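Local atomic coordinates of thymidylate synthase ThyX (Streptomyces cacaoi subsp. asoensis, PDB entry 4P5A), a protein that is an FAD-binding UMP/dUMP methylase of the ThyX family, probably taking the methyl group from methylenetetrahydrofolate and reducing power from NADPH. Residues Arg82-His87 against Leu177-Asn182; Met187-Leu192 against Arg207-Val212; Ser96-Glu101 against Ile164-Leu169. All coordinates share one frame; numbering follows the deposited sequence.

Contact 1 of 3, residues Arg82-His87 against Leu177-Asn182. With 5BU (5-bromo-uridine-5'-monophosphate), chain F.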
loop_
_atom_site.group_PDB
_atom_site.type_symbol
_atom_site.label_atom_id
_atom_site.label_comp_id
_atom_site.label_asym_id
_atom_site.label_seq_id
_atom_site.Cartn_x
_atom_site.Cartn_y
_atom_site.Cartn_z
ATOM N N ARG B 82 13.152 -7.260 -11.875
ATOM C CA ARG B 82 12.293 -6.105 -12.161
ATOM C C ARG B 82 10.823 -6.513 -12.172
ATOM O O ARG B 82 10.039 -5.710 -11.627
ATOM C CB ARG B 82 12.617 -5.357 -13.459
ATOM C CG ARG B 82 14.109 -4.901 -13.443
ATOM C CD ARG B 82 14.151 -3.390 -13.886
ATOM N NE ARG B 82 13.778 -3.100 -15.191
ATOM C CZ ARG B 82 13.220 -1.944 -15.591
ATOM N NH1 ARG B 82 13.069 -1.788 -16.841
ATOM N NH2 ARG B 82 12.806 -0.981 -14.769
ATOM N N HIS B 83 10.445 -7.593 -12.848
ATOM C CA HIS B 83 9.063 -8.028 -12.864
ATOM C C HIS B 83 8.570 -8.326 -11.425
ATOM O O HIS B 83 7.485 -7.867 -11.087
ATOM C CB HIS B 83 8.865 -9.246 -13.786
ATOM C CG HIS B 83 9.309 -8.955 -15.183
ATOM N ND1 HIS B 83 9.465 -9.949 -16.143
ATOM C CD2 HIS B 83 9.567 -7.779 -15.796
ATOM C CE1 HIS B 83 9.812 -9.386 -17.282
ATOM N NE2 HIS B 83 9.835 -8.069 -17.118
ATOM N N LEU B 84 9.353 -9.081 -10.684
ATOM C CA LEU B 84 8.973 -9.454 -9.278
ATOM C C LEU B 84 8.764 -8.175 -8.486
ATOM O O LEU B 84 7.753 -8.074 -7.741
ATOM C CB LEU B 84 10.114 -10.253 -8.630
ATOM C CG LEU B 84 9.872 -10.562 -7.145
ATOM C CD1 LEU B 84 8.538 -11.306 -6.940
ATOM C CD2 LEU B 84 11.005 -11.525 -6.742
ATOM N N MET B 85 9.698 -7.202 -8.634
ATOM C CA MET B 85 9.576 -6.030 -7.750
ATOM C C MET B 85 8.506 -4.996 -8.083
ATOM O O MET B 85 8.357 -4.011 -7.348
ATOM C CB MET B 85 10.904 -5.378 -7.660
ATOM C CG MET B 85 11.834 -6.391 -6.846
ATOM S SD MET B 85 13.550 -5.746 -6.550
ATOM C CE MET B 85 13.072 -4.678 -5.369
ATOM N N ARG B 86 7.792 -5.199 -9.171
ATOM C CA ARG B 86 6.640 -4.380 -9.399
ATOM C C ARG B 86 5.443 -4.655 -8.411
ATOM O O ARG B 86 4.509 -3.820 -8.310
ATOM C CB ARG B 86 6.079 -4.553 -10.809
ATOM C CG ARG B 86 7.110 -4.094 -11.870
ATOM C CD ARG B 86 7.531 -2.586 -11.646
ATOM N NE ARG B 86 6.318 -1.688 -11.714
ATOM C CZ ARG B 86 5.802 -1.190 -12.847
ATOM N NH1 ARG B 86 4.712 -0.442 -12.785
ATOM N NH2 ARG B 86 6.312 -1.474 -14.067
ATOM N N HIS B 87 5.493 -5.766 -7.684
ATOM C CA HIS B 87 4.342 -6.104 -6.843
ATOM C C HIS B 87 4.461 -5.412 -5.500
ATOM O O HIS B 87 5.239 -5.847 -4.634
ATOM C CB HIS B 87 4.281 -7.646 -6.760
ATOM C CG HIS B 87 3.997 -8.248 -8.103
ATOM N ND1 HIS B 87 2.734 -8.651 -8.473
ATOM C CD2 HIS B 87 4.807 -8.526 -9.154
ATOM C CE1 HIS B 87 2.765 -9.126 -9.714
ATOM N NE2 HIS B 87 4.004 -9.079 -10.137
ATOM N N LEU B 177 17.852 -11.836 -3.780
ATOM C CA LEU B 177 17.085 -10.961 -2.856
ATOM C C LEU B 177 16.197 -11.857 -1.975
ATOM O O LEU B 177 15.937 -13.030 -2.300
ATOM C CB LEU B 177 16.156 -9.985 -3.685
ATOM C CG LEU B 177 15.060 -10.653 -4.508
ATOM C CD1 LEU B 177 13.880 -9.593 -4.702
ATOM C CD2 LEU B 177 15.418 -11.058 -5.941
ATOM N N TYR B 178 15.744 -11.286 -0.839
ATOM C CA TYR B 178 14.632 -11.841 -0.095
ATOM C C TYR B 178 13.364 -11.152 -0.581
ATOM O O TYR B 178 13.365 -9.904 -0.826
ATOM C CB TYR B 178 14.825 -11.464 1.371
ATOM C CG TYR B 178 15.618 -12.481 2.178
ATOM C CD1 TYR B 178 15.356 -12.684 3.559
ATOM C CD2 TYR B 178 16.672 -13.172 1.612
ATOM C CE1 TYR B 178 16.196 -13.584 4.336
ATOM C CE2 TYR B 178 17.509 -14.041 2.365
ATOM C CZ TYR B 178 17.211 -14.257 3.752
ATOM O OH TYR B 178 18.073 -15.172 4.395
ATOM N N ALA B 179 12.298 -11.931 -0.675
ATOM C CA ALA B 179 10.946 -11.444 -1.130
ATOM C C ALA B 179 9.962 -12.098 -0.144
ATOM O O ALA B 179 9.924 -13.372 0.012
ATOM C CB ALA B 179 10.628 -11.917 -2.566
ATOM N N THR B 180 9.255 -11.243 0.600
ATOM C CA THR B 180 8.316 -11.695 1.637
ATOM C C THR B 180 6.868 -11.280 1.250
ATOM O O THR B 180 6.638 -10.168 0.799
ATOM C CB THR B 180 8.733 -11.099 3.070
ATOM O OG1 THR B 180 10.006 -11.705 3.459
ATOM C CG2 THR B 180 7.689 -11.444 4.141
ATOM N N CYS B 181 5.910 -12.203 1.430
ATOM C CA CYS B 181 4.507 -11.924 0.992
ATOM C C CYS B 181 3.630 -12.626 2.001
ATOM O O CYS B 181 4.109 -13.505 2.736
ATOM C CB CYS B 181 4.174 -12.543 -0.441
ATOM S SG CYS B 181 4.591 -14.228 -0.542
ATOM N N ASN B 182 2.410 -12.148 2.110
ATOM C CA ASN B 182 1.364 -12.974 2.725
ATOM C C ASN B 182 0.655 -13.764 1.593
ATOM O O ASN B 182 0.894 -13.515 0.386
ATOM C CB ASN B 182 0.403 -12.158 3.581
ATOM C CG ASN B 182 -0.333 -11.081 2.773
ATOM O OD1 ASN B 182 -0.931 -11.399 1.730
ATOM N ND2 ASN B 182 -0.271 -9.775 3.223
HETATM P P 5BU F . 10.196 -5.075 -19.753
HETATM O OP1 5BU F . 11.299 -4.213 -20.316
HETATM O OP2 5BU F . 8.989 -5.291 -20.690
HETATM O OP3 5BU F . 10.708 -6.422 -19.127
HETATM O "O5'" 5BU F . 9.576 -4.224 -18.493
HETATM C "C5'" 5BU F . 9.444 -2.883 -18.619
HETATM C "C4'" 5BU F . 8.764 -2.335 -17.251
HETATM O "O4'" 5BU F . 7.425 -2.935 -17.151
HETATM C "C3'" 5BU F . 9.503 -2.821 -16.010
HETATM O "O3'" 5BU F . 9.258 -1.910 -14.896
HETATM C "C2'" 5BU F . 8.768 -4.119 -15.714
HETATM O "O2'" 5BU F . 8.891 -4.453 -14.314
HETATM C "C1'" 5BU F . 7.334 -3.930 -16.154
HETATM N N1 5BU F . 6.731 -5.103 -16.834
HETATM C C2 5BU F . 6.552 -6.257 -16.076
HETATM O O2 5BU F . 6.777 -6.162 -14.847
HETATM N N3 5BU F . 6.154 -7.434 -16.606
HETATM C C4 5BU F . 5.892 -7.508 -17.979
HETATM O O4 5BU F . 5.527 -8.550 -18.462
HETATM C C5 5BU F . 6.092 -6.325 -18.718
HETATM C C6 5BU F . 6.534 -5.138 -18.239
HETATM BR BR 5BU F . 5.546 -6.338 -20.579
#

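Contact 2 of 3, residues Met187-Leu192 against Arg207-Val212. With FAD (flavin-adenine dinucleotide), chain H.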
loop_
_atom_site.group_PDB
_atom_site.type_symbol
_atom_site.label_atom_id
_atom_site.label_comp_id
_atom_site.label_asym_id
_atom_site.label_seq_id
_atom_site.Cartn_x
_atom_site.Cartn_y
_atom_site.Cartn_z
ATOM N N MET B 187 -1.171 -14.902 -3.931
ATOM C CA MET B 187 -2.209 -15.291 -4.932
ATOM C C MET B 187 -2.360 -14.224 -6.002
ATOM O O MET B 187 -2.546 -14.577 -7.197
ATOM C CB MET B 187 -3.585 -15.601 -4.198
ATOM C CG MET B 187 -3.503 -16.991 -3.558
ATOM S SD MET B 187 -5.110 -17.356 -2.834
ATOM C CE MET B 187 -5.108 -16.406 -1.244
ATOM N N HIS B 188 -2.265 -12.965 -5.622
ATOM C CA HIS B 188 -2.428 -11.893 -6.674
ATOM C C HIS B 188 -1.246 -11.964 -7.626
ATOM O O HIS B 188 -1.414 -11.873 -8.867
ATOM C CB HIS B 188 -2.529 -10.551 -5.955
ATOM C CG HIS B 188 -2.851 -9.417 -6.887
ATOM N ND1 HIS B 188 -4.137 -8.978 -7.093
ATOM C CD2 HIS B 188 -2.046 -8.668 -7.674
ATOM C CE1 HIS B 188 -4.121 -7.977 -7.960
ATOM N NE2 HIS B 188 -2.874 -7.821 -8.392
ATOM N N PHE B 189 -0.055 -12.246 -7.091
ATOM C CA PHE B 189 1.130 -12.354 -7.950
ATOM C C PHE B 189 1.017 -13.604 -8.859
ATOM O O PHE B 189 1.295 -13.503 -10.052
ATOM C CB PHE B 189 2.316 -12.488 -7.032
ATOM C CG PHE B 189 3.596 -12.923 -7.678
ATOM C CD1 PHE B 189 4.003 -14.258 -7.659
ATOM C CD2 PHE B 189 4.452 -11.969 -8.271
ATOM C CE1 PHE B 189 5.243 -14.666 -8.263
ATOM C CE2 PHE B 189 5.753 -12.396 -8.814
ATOM C CZ PHE B 189 6.090 -13.768 -8.821
ATOM N N LEU B 190 0.506 -14.713 -8.313
ATOM C CA LEU B 190 0.450 -15.960 -9.120
ATOM C C LEU B 190 -0.583 -15.737 -10.257
ATOM O O LEU B 190 -0.383 -16.275 -11.340
ATOM C CB LEU B 190 0.023 -17.183 -8.284
ATOM C CG LEU B 190 1.128 -17.593 -7.249
ATOM C CD1 LEU B 190 0.583 -18.684 -6.434
ATOM C CD2 LEU B 190 2.430 -18.087 -7.962
ATOM N N SER B 191 -1.667 -15.022 -9.996
ATOM C CA SER B 191 -2.715 -14.808 -11.060
ATOM C C SER B 191 -2.101 -14.065 -12.188
ATOM O O SER B 191 -2.452 -14.282 -13.339
ATOM C CB SER B 191 -3.874 -14.006 -10.493
ATOM O OG SER B 191 -4.948 -13.934 -11.413
ATOM N N LEU B 192 -1.131 -13.216 -11.917
ATOM C CA LEU B 192 -0.564 -12.365 -13.042
ATOM C C LEU B 192 0.724 -12.995 -13.653
ATOM O O LEU B 192 1.044 -12.762 -14.812
ATOM C CB LEU B 192 -0.164 -10.973 -12.479
ATOM C CG LEU B 192 -1.333 -10.101 -12.153
ATOM C CD1 LEU B 192 -0.776 -8.861 -11.218
ATOM C CD2 LEU B 192 -2.009 -9.604 -13.482
ATOM N N ARG B 207 8.544 -15.932 -19.574
ATOM C CA ARG B 207 8.767 -17.227 -18.963
ATOM C C ARG B 207 9.618 -17.230 -17.660
ATOM O O ARG B 207 9.371 -18.017 -16.717
ATOM C CB ARG B 207 9.468 -18.098 -20.052
ATOM C CG ARG B 207 9.771 -19.470 -19.474
ATOM C CD ARG B 207 8.459 -20.296 -19.196
ATOM N NE ARG B 207 8.929 -21.585 -18.620
ATOM C CZ ARG B 207 8.421 -22.165 -17.537
ATOM N NH1 ARG B 207 7.363 -21.644 -16.944
ATOM N NH2 ARG B 207 8.968 -23.289 -17.054
ATOM N N GLU B 208 10.614 -16.340 -17.569
ATOM C CA GLU B 208 11.512 -16.394 -16.426
ATOM C C GLU B 208 10.821 -16.018 -15.114
ATOM O O GLU B 208 11.008 -16.691 -14.055
ATOM C CB GLU B 208 12.762 -15.516 -16.665
ATOM C CG GLU B 208 13.826 -16.158 -17.716
ATOM C CD GLU B 208 13.371 -16.046 -19.183
ATOM O OE1 GLU B 208 13.822 -16.878 -20.019
ATOM O OE2 GLU B 208 12.471 -15.251 -19.514
ATOM N N ILE B 209 10.000 -14.960 -15.121
ATOM C CA ILE B 209 9.230 -14.716 -13.899
ATOM C C ILE B 209 8.218 -15.784 -13.597
ATOM O O ILE B 209 7.969 -16.108 -12.414
ATOM C CB ILE B 209 8.600 -13.239 -13.871
ATOM C CG1 ILE B 209 7.973 -12.932 -12.483
ATOM C CG2 ILE B 209 7.493 -13.162 -14.937
ATOM C CD1 ILE B 209 9.091 -12.828 -11.398
ATOM N N GLU B 210 7.762 -16.443 -14.660
ATOM C CA GLU B 210 6.843 -17.567 -14.454
ATOM C C GLU B 210 7.592 -18.692 -13.738
ATOM O O GLU B 210 6.991 -19.388 -12.929
ATOM C CB GLU B 210 6.261 -18.051 -15.768
ATOM C CG GLU B 210 5.194 -19.168 -15.524
ATOM C CD GLU B 210 4.571 -19.625 -16.844
ATOM O OE1 GLU B 210 3.384 -19.854 -16.767
ATOM O OE2 GLU B 210 5.275 -19.830 -17.901
ATOM N N MET B 211 8.862 -18.940 -14.076
ATOM C CA MET B 211 9.641 -19.937 -13.315
ATOM C C MET B 211 9.777 -19.632 -11.838
ATOM O O MET B 211 9.733 -20.536 -10.998
ATOM C CB MET B 211 11.025 -20.097 -13.955
ATOM C CG MET B 211 10.919 -20.603 -15.436
ATOM S SD MET B 211 12.540 -20.383 -16.243
ATOM C CE MET B 211 13.588 -21.462 -15.262
ATOM N N VAL B 212 9.958 -18.353 -11.520
ATOM C CA VAL B 212 9.954 -17.924 -10.101
ATOM C C VAL B 212 8.633 -18.273 -9.512
ATOM O O VAL B 212 8.560 -18.871 -8.370
ATOM C CB VAL B 212 10.219 -16.388 -9.990
ATOM C CG1 VAL B 212 10.014 -15.892 -8.509
ATOM C CG2 VAL B 212 11.668 -16.023 -10.517
HETATM P PA FAD H . 0.600 -4.758 -6.777
HETATM O O1A FAD H . 0.993 -5.890 -5.927
HETATM O O2A FAD H . 1.449 -3.618 -6.985
HETATM O O5B FAD H . -0.803 -4.281 -6.301
HETATM C C5B FAD H . -1.891 -5.257 -6.046
HETATM C C4B FAD H . -3.228 -4.568 -6.085
HETATM O O4B FAD H . -3.233 -3.521 -5.093
HETATM C C3B FAD H . -3.461 -3.848 -7.376
HETATM O O3B FAD H . -3.999 -4.746 -8.376
HETATM C C2B FAD H . -4.495 -2.769 -7.005
HETATM O O2B FAD H . -5.775 -3.470 -6.795
HETATM C C1B FAD H . -3.989 -2.348 -5.591
HETATM N N9A FAD H . -3.070 -1.195 -5.587
HETATM C C8A FAD H . -1.850 -1.173 -5.022
HETATM N N7A FAD H . -1.315 0.044 -5.104
HETATM C C5A FAD H . -2.278 0.856 -5.698
HETATM C C6A FAD H . -2.376 2.220 -6.070
HETATM N N6A FAD H . -1.377 3.125 -5.821
HETATM N N1A FAD H . -3.533 2.627 -6.687
HETATM C C2A FAD H . -4.580 1.796 -6.895
HETATM N N3A FAD H . -4.527 0.481 -6.555
HETATM C C4A FAD H . -3.370 0.008 -6.009
HETATM N N1 FAD H . 4.314 -2.442 -16.355
HETATM C C2 FAD H . 4.760 -1.320 -17.004
HETATM O O2 FAD H . 5.314 -0.390 -16.440
HETATM N N3 FAD H . 4.723 -1.298 -18.379
HETATM C C4 FAD H . 4.236 -2.380 -19.100
HETATM O O4 FAD H . 4.175 -2.238 -20.352
HETATM C C4X FAD H . 3.758 -3.517 -18.423
HETATM N N5 FAD H . 3.126 -4.600 -19.076
HETATM C C5X FAD H . 2.847 -5.787 -18.336
HETATM C C6 FAD H . 2.470 -7.015 -18.926
HETATM C C7 FAD H . 2.173 -8.160 -18.170
HETATM C C7M FAD H . 1.778 -9.408 -18.979
HETATM C C8 FAD H . 2.296 -8.200 -16.752
HETATM C C8M FAD H . 1.917 -9.440 -15.884
HETATM C C9 FAD H . 2.691 -6.991 -16.131
HETATM C C9A FAD H . 3.012 -5.824 -16.920
HETATM N N10 FAD H . 3.411 -4.618 -16.283
HETATM C C10 FAD H . 3.810 -3.522 -17.050
HETATM C "C1'" FAD H . 3.613 -4.568 -14.805
HETATM C "C2'" FAD H . 2.132 -4.273 -14.297
HETATM O "O2'" FAD H . 1.650 -2.959 -14.707
HETATM C "C3'" FAD H . 2.107 -4.200 -12.748
HETATM O "O3'" FAD H . 3.075 -3.285 -12.206
HETATM C "C4'" FAD H . 2.410 -5.647 -12.086
HETATM O "O4'" FAD H . 1.762 -6.620 -12.838
HETATM C "C5'" FAD H . 1.922 -5.626 -10.614
HETATM O "O5'" FAD H . 0.483 -5.737 -10.635
HETATM P P FAD H . -0.339 -4.866 -9.552
HETATM O O1P FAD H . -0.085 -3.395 -9.639
HETATM O O2P FAD H . -1.743 -5.264 -9.765
HETATM O O3P FAD H . 0.208 -5.380 -8.151
#

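Contact 3 of 3, residues Ser96-Glu101 against Ile164-Leu169. With 5BU (5-bromo-uridine-5'-monophosphate), chain G.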
loop_
_atom_site.group_PDB
_atom_site.type_symbol
_atom_site.label_atom_id
_atom_site.label_comp_id
_atom_site.label_asym_id
_atom_site.label_seq_id
_atom_site.Cartn_x
_atom_site.Cartn_y
_atom_site.Cartn_z
ATOM N N SER B 96 23.171 -5.363 -3.285
ATOM C CA SER B 96 23.440 -4.136 -3.982
ATOM C C SER B 96 24.781 -4.113 -4.794
ATOM O O SER B 96 25.789 -4.436 -4.250
ATOM C CB SER B 96 23.513 -3.069 -2.919
ATOM O OG SER B 96 24.127 -1.874 -3.461
ATOM N N ALA B 97 24.727 -3.641 -6.041
ATOM C CA ALA B 97 25.944 -3.392 -6.845
ATOM C C ALA B 97 26.627 -2.106 -6.503
ATOM O O ALA B 97 27.815 -1.933 -6.851
ATOM C CB ALA B 97 25.593 -3.460 -8.362
ATOM N N ARG B 98 25.927 -1.131 -5.872
ATOM C CA ARG B 98 26.661 0.022 -5.323
ATOM C C ARG B 98 27.546 -0.442 -4.192
ATOM O O ARG B 98 28.632 0.119 -4.006
ATOM C CB ARG B 98 25.648 1.038 -4.724
ATOM C CG ARG B 98 24.688 1.613 -5.814
ATOM C CD ARG B 98 23.853 2.664 -5.102
ATOM N NE ARG B 98 24.685 3.874 -4.783
ATOM C CZ ARG B 98 24.441 4.730 -3.785
ATOM N NH1 ARG B 98 23.400 4.515 -2.925
ATOM N NH2 ARG B 98 25.249 5.808 -3.627
ATOM N N TYR B 99 27.100 -1.463 -3.439
ATOM C CA TYR B 99 27.736 -1.862 -2.179
ATOM C C TYR B 99 28.840 -2.914 -2.413
ATOM O O TYR B 99 29.882 -2.853 -1.797
ATOM C CB TYR B 99 26.721 -2.438 -1.215
ATOM C CG TYR B 99 27.256 -2.707 0.174
ATOM C CD1 TYR B 99 27.267 -1.699 1.153
ATOM C CD2 TYR B 99 27.732 -3.993 0.536
ATOM C CE1 TYR B 99 27.768 -2.003 2.503
ATOM C CE2 TYR B 99 28.234 -4.255 1.843
ATOM C CZ TYR B 99 28.256 -3.265 2.782
ATOM O OH TYR B 99 28.741 -3.549 4.067
ATOM N N ARG B 100 28.629 -3.829 -3.333
ATOM C CA ARG B 100 29.559 -4.941 -3.440
ATOM C C ARG B 100 29.801 -5.229 -4.916
ATOM O O ARG B 100 28.891 -5.044 -5.734
ATOM C CB ARG B 100 28.958 -6.180 -2.796
ATOM C CG ARG B 100 30.031 -7.354 -2.669
ATOM C CD ARG B 100 29.707 -8.396 -1.569
ATOM N NE ARG B 100 28.739 -9.410 -2.028
ATOM C CZ ARG B 100 29.044 -10.626 -2.522
ATOM N NH1 ARG B 100 30.317 -11.028 -2.620
ATOM N NH2 ARG B 100 28.070 -11.458 -2.919
ATOM N N GLU B 101 31.028 -5.694 -5.241
ATOM C CA GLU B 101 31.327 -6.082 -6.626
ATOM C C GLU B 101 30.428 -7.217 -7.078
ATOM O O GLU B 101 30.094 -8.122 -6.309
ATOM C CB GLU B 101 32.768 -6.539 -6.687
ATOM C CG GLU B 101 33.222 -7.062 -8.015
ATOM C CD GLU B 101 34.780 -7.300 -8.042
ATOM O OE1 GLU B 101 35.221 -8.088 -8.935
ATOM O OE2 GLU B 101 35.522 -6.662 -7.203
ATOM N N ILE B 164 29.376 3.098 -10.556
ATOM C CA ILE B 164 29.480 3.583 -11.887
ATOM C C ILE B 164 30.012 2.462 -12.762
ATOM O O ILE B 164 29.547 2.342 -13.912
ATOM C CB ILE B 164 30.440 4.816 -11.956
ATOM C CG1 ILE B 164 29.786 6.054 -11.350
ATOM C CG2 ILE B 164 31.021 5.026 -13.374
ATOM C CD1 ILE B 164 28.645 6.613 -12.233
ATOM N N ALA B 165 30.938 1.652 -12.283
ATOM C CA ALA B 165 31.439 0.547 -13.125
ATOM C C ALA B 165 30.338 -0.388 -13.579
ATOM O O ALA B 165 30.391 -0.926 -14.729
ATOM C CB ALA B 165 32.525 -0.249 -12.434
ATOM N N ARG B 166 29.338 -0.620 -12.710
ATOM C CA ARG B 166 28.257 -1.546 -13.095
ATOM C C ARG B 166 27.377 -1.067 -14.189
ATOM O O ARG B 166 26.520 -1.870 -14.633
ATOM C CB ARG B 166 27.413 -1.980 -11.932
ATOM C CG ARG B 166 26.777 -0.871 -11.078
ATOM C CD ARG B 166 25.643 -0.155 -11.834
ATOM N NE ARG B 166 24.960 0.711 -10.846
ATOM C CZ ARG B 166 23.978 0.318 -9.985
ATOM N NH1 ARG B 166 23.494 -0.919 -10.022
ATOM N NH2 ARG B 166 23.567 1.200 -9.096
ATOM N N LEU B 167 27.539 0.193 -14.626
ATOM C CA LEU B 167 26.817 0.659 -15.798
ATOM C C LEU B 167 26.933 -0.237 -17.028
ATOM O O LEU B 167 26.035 -0.249 -17.865
ATOM C CB LEU B 167 27.223 2.071 -16.136
ATOM C CG LEU B 167 26.342 3.184 -15.563
ATOM C CD1 LEU B 167 26.145 2.947 -14.077
ATOM C CD2 LEU B 167 27.193 4.489 -15.811
ATOM N N VAL B 168 28.074 -0.935 -17.180
ATOM C CA VAL B 168 28.285 -1.731 -18.387
ATOM C C VAL B 168 27.675 -3.138 -18.322
ATOM O O VAL B 168 27.670 -3.861 -19.351
ATOM C CB VAL B 168 29.820 -1.838 -18.686
ATOM C CG1 VAL B 168 30.334 -0.383 -18.977
ATOM C CG2 VAL B 168 30.525 -2.580 -17.571
ATOM N N LEU B 169 27.147 -3.539 -17.154
ATOM C CA LEU B 169 26.656 -4.957 -16.980
ATOM C C LEU B 169 25.231 -5.086 -17.498
ATOM O O LEU B 169 24.414 -4.134 -17.354
ATOM C CB LEU B 169 26.731 -5.455 -15.502
ATOM C CG LEU B 169 28.158 -5.404 -14.906
ATOM C CD1 LEU B 169 28.103 -5.777 -13.506
ATOM C CD2 LEU B 169 29.011 -6.419 -15.594
HETATM P P 5BU G . 21.953 -1.337 -6.789
HETATM O OP1 5BU G . 22.351 -2.522 -7.573
HETATM O OP2 5BU G . 21.660 -0.110 -7.537
HETATM O OP3 5BU G . 22.664 -1.156 -5.526
HETATM O "O5'" 5BU G . 20.469 -1.681 -6.273
HETATM C "C5'" 5BU G . 20.201 -3.005 -5.785
HETATM C "C4'" 5BU G . 18.694 -3.045 -5.407
HETATM O "O4'" 5BU G . 18.519 -2.231 -4.137
HETATM C "C3'" 5BU G . 17.695 -2.454 -6.368
HETATM O "O3'" 5BU G . 16.372 -3.109 -6.125
HETATM C "C2'" 5BU G . 17.646 -1.008 -5.941
HETATM O "O2'" 5BU G . 16.422 -0.482 -6.324
HETATM C "C1'" 5BU G . 17.779 -1.032 -4.437
HETATM N N1 5BU G . 18.670 0.138 -4.046
HETATM C C2 5BU G . 18.174 1.427 -4.215
HETATM O O2 5BU G . 16.982 1.513 -4.576
HETATM N N3 5BU G . 18.960 2.505 -3.902
HETATM C C4 5BU G . 20.261 2.391 -3.389
HETATM O O4 5BU G . 20.936 3.416 -3.257
HETATM C C5 5BU G . 20.709 1.106 -3.224
HETATM C C6 5BU G . 19.965 -0.006 -3.521
HETATM BR BR 5BU G . 22.397 0.799 -2.391
#

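Contact 1 of 3, residues Arg82-His87 against Leu177-Asn182
Leu84, in the last turn of helix 78-84, and Leu177, on strand 174-181, meet tip to tip, CD2 of Leu84 lying 4.0 Å from CD1 of Leu177. The helix lies over one face of the antiparallel sheet, and the chain leaves it through a type I beta turn, Leu84 to His87, whose last two residues open the RHRX7S signature of the ThyX family. With CG opposite the backbone N (chi1 174°), Leu84 turns CD2 to the strand, where it also reaches CB of Ala179 at 4.2 Å, while CD1 goes to Phe189. Met85 adds a looser touch, its SD against Leu177 CD1. No hydrogen bond joins the segments.

The polar side chains serve the 5-bromo-UMP. In His83, CB lies near O2 of the uracil, CG is equally far from O2 and N3, ND1 sits more loosely on the N3 side, and CD2 comes to 3.4 Å from O2, so that the base lies over one face of the imidazole, offset toward its rim. CE1 and NE2 turn to the phosphate. Arg86, its chain bent at chi2 and chi3, runs its CG past O2' and gives an NH2 hydrogen bond to O3', while the same nitrogen also bonds O2 of FAD. One face of the Arg82 guanidinium lies over C3' of the ribose, offset toward the rim, and NH1 forms a salt bridge to Glu94 of a second subunit. NE2 of His83 gives OP3 of the nucleotide a hydrogen bond of 2.7 Å, nearly straight at 166°, OP3 lying in the imidazole plane at its edge.

Contact 2 of 3, residues Met187-Leu192 against Arg207-Val212
Phe189, on helix 183-193, meets Ile209, on helix 207-223, with the rim of its ring: CZ of Phe189 and CD1 of Ile209 are 4.1 Å apart, and the methyl lies near the ring plane. The two side chains come from opposite directions, Ile209 extending CG1 away from its own backbone N (chi1 -172°) to bring CD1 forward. This is the close part of a small, buried helix-helix contact. One turn on, CG1 of Val212 approaches the same CZ of Phe189 more loosely, at 4.5 Å.

The far side of helix 207-223 is polar. There NH1 of partly exposed Arg207 forms a salt bridge of 2.9 Å to OE2 of Glu210, met from above the carboxylate plane, and CG of Met211 sits over the centre of the guanidinium.

On the cofactor side of helix 183-193, His188 NE2 donates to FAD O2P at 3.1 Å, and the ring covers C5B with one face; CD1 of Leu192 packs near O5' of the cofactor. An alanine at His188 is likely to leave this phosphate oxygen without its imidazole donor and the C5B carbon without its flat cover.

Around this pair, Ile209 touches Thr80 of helix 78-84, Phe189 also meets Trp90 with its ring, and Met187 and Leu190 pack on Phe231, so that helix 183-193 packs on both helix 207-223 and helix 225-233.

Contact 3 of 3, residues Ser96-Glu101 against Ile164-Leu169
Arg166 lays its guanidinium beside the aliphatic start of Arg98, NH2 of Arg166 coming within 3.5 Å of CG of Arg98, while NH1 of Arg166 lies 3.7 Å from CB of Ala97. The loop 96-101 opens with Ser96, the final serine of the ThyX RHRX7S signature, and an ST motif shapes it: OG of Ser96 accepts from N of Tyr99. With the helical and 3-10 residues of 164-169 it forms this subunit's part of the 5-bromo-UMP phosphate pocket, to which His83 of a second subunit adds.

Arg166 gets there by turning CG between its backbone N and carbonyl carbon (chi1 55°) and bending at chi2. Its edge then faces the phosphate, with NH2 bonding OP2 at 2.8 Å and NH1 bonding OP1. Backbone N of Ala97 gives OP1 a second bond, and OP3 takes one from OG of Ser96 and one from N of Arg98.

The planes of the two guanidinium groups are only 15° apart. Arg98 runs on to the base, its NE held by a salt bridge to Glu163 and its cation set against Tyr124 of a second subunit. Its NH1 donates to O4 of the uracil at 2.7 Å, at an angle of 135°.

In the fold
Along the chain, contact 3 falls between the two segments of contact 1, and contact 2 follows both. Contacts 1 and 2 are neighbours, their centres 11 Å apart, joined by strand 174-181 running into helix 183-193 and by direct packing of Leu84 and His87 on Phe189. Contact 3 stands off, its centre 21 Å from that of contact 1 and 27 Å from that of contact 2, reached from the sheet through strand 91-94. The distance is bridged by the tetramer: each nucleotide is held by Arg82, His83, Arg86 and Arg193 of one subunit and by 96-98 and Arg166 of another, so that a complete site requires at least two chains.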